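Trp repressor binding protein WrbA (Deinococcus radiodurans, PDB 1YDG) catalyses the two-electron reduction of quinones to quinols by NADH or NADPH, working as an FMN-binding homotetramer of the flavodoxin-like fold. Local coordinates at residues G91-T94 and S95-A99. Sequence-based numbering, arbitrary orientation.
Sequences GGAT and SQMRA
T94 is the N-cap of helix 95-102: its side chain caps M97 N and its carbonyl takes the first helical bond, from R98 N. Its OG1, placed between the backbone N and the carbonyl carbon (chi1 59°), accepts from M97 N at 3.2 Å, while T94 O receives R98 N at 2.9 Å, nearly straight at 175°. Packing is tightest around this residue: M97 CB lies 3.5 Å from T94 OG1, and the bent Q96 chain folds back across the threonine, bringing OE1 within 3.3 Å of T94 CB while E45 binds its NE2. The looser side lies over A93, whose CB meets M97 CG and R98 CD at 4.1 Å each; beside it a water bridges A93 N and R98 NH1, accepting from both, and the same NH1 also reaches T141. A valine at T94 would probably leave M97 N without its capping acceptor. Helix 95-102 starts shortly after the FMN-binding residues T88, R89 and F90, with S95 N taken up by D102 of a second subunit. Capping from within the chain and across the interface satisfies amides here, consistent with the helix start linking the flavin-binding loop to the subunit interface.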
loop_
_atom_site.group_PDB
_atom_site.type_symbol
_atom_site.label_atom_id
_atom_site.label_comp_id
_atom_site.label_asym_id
_atom_site.label_seq_id
_atom_site.Cartn_x
_atom_site.Cartn_y
_atom_site.Cartn_z
ATOM N N GLY B 91 3.247 -11.131 -0.812
ATOM C CA GLY B 91 3.302 -9.665 -0.765
ATOM C C GLY B 91 3.204 -9.035 0.610
ATOM O O GLY B 91 3.083 -7.811 0.713
ATOM N N GLY B 92 3.253 -9.865 1.654
ATOM C CA GLY B 92 3.340 -9.413 3.038
ATOM C C GLY B 92 4.535 -10.073 3.714
ATOM O O GLY B 92 5.267 -10.856 3.102
ATOM N N ALA B 93 4.775 -9.731 4.966
ATOM C CA ALA B 93 5.832 -10.391 5.703
ATOM C C ALA B 93 5.380 -11.807 6.109
ATOM O O ALA B 93 4.206 -12.117 6.106
ATOM C CB ALA B 93 6.225 -9.564 6.916
ATOM N N THR B 94 6.334 -12.662 6.456
ATOM C CA THR B 94 6.006 -13.977 6.974
ATOM C C THR B 94 5.215 -13.887 8.269
ATOM O O THR B 94 5.395 -12.953 9.058
ATOM C CB THR B 94 7.270 -14.789 7.276
ATOM O OG1 THR B 94 8.069 -14.078 8.234
ATOM C CG2 THR B 94 8.073 -15.044 5.998
ATOM N N SER B 95 4.392 -14.896 8.527
ATOM C CA SER B 95 3.703 -15.000 9.811
ATOM C C SER B 95 4.694 -15.001 10.978
ATOM O O SER B 95 4.383 -14.498 12.050
ATOM C CB SER B 95 2.814 -16.250 9.872
ATOM O OG SER B 95 3.575 -17.425 9.694
ATOM N N GLN B 96 5.902 -15.515 10.756
ATOM C CA GLN B 96 6.892 -15.594 11.826
ATOM C C GLN B 96 7.304 -14.174 12.242
ATOM O O GLN B 96 7.387 -13.852 13.436
ATOM C CB GLN B 96 8.108 -16.436 11.394
ATOM C CG GLN B 96 7.824 -17.937 11.217
ATOM C CD GLN B 96 7.496 -18.352 9.776
ATOM O OE1 GLN B 96 6.985 -17.552 8.983
ATOM N NE2 GLN B 96 7.804 -19.609 9.435
ATOM N N MET B 97 7.526 -13.311 11.253
ATOM C CA MET B 97 7.845 -11.931 11.520
ATOM C C MET B 97 6.639 -11.240 12.149
ATOM O O MET B 97 6.779 -10.554 13.156
ATOM C CB MET B 97 8.293 -11.220 10.243
ATOM C CG MET B 97 8.502 -9.699 10.382
ATOM S SD MET B 97 9.783 -9.193 11.526
ATOM C CE MET B 97 11.319 -9.427 10.652
ATOM N N ARG B 98 5.454 -11.426 11.579
ATOM C CA ARG B 98 4.252 -10.833 12.194
ATOM C C ARG B 98 4.036 -11.336 13.629
ATOM O O ARG B 98 3.573 -10.588 14.462
ATOM C CB ARG B 98 2.994 -11.090 11.377
ATOM C CG ARG B 98 3.000 -10.531 9.948
ATOM C CD ARG B 98 3.397 -9.076 9.826
ATOM N NE ARG B 98 2.581 -8.173 10.640
ATOM C CZ ARG B 98 2.552 -6.846 10.511
ATOM N NH1 ARG B 98 3.266 -6.232 9.565
ATOM N NH2 ARG B 98 1.786 -6.122 11.316
ATOM N N ALA B 99 4.322 -12.605 13.900
ATOM C CA ALA B 99 4.182 -13.130 15.265
ATOM C C ALA B 99 5.065 -12.360 16.221
ATOM O O ALA B 99 4.629 -12.034 17.319
ATOM C CB ALA B 99 4.503 -14.604 15.322
HETATM O O HOH W 1 3.759 -7.393 6.629
#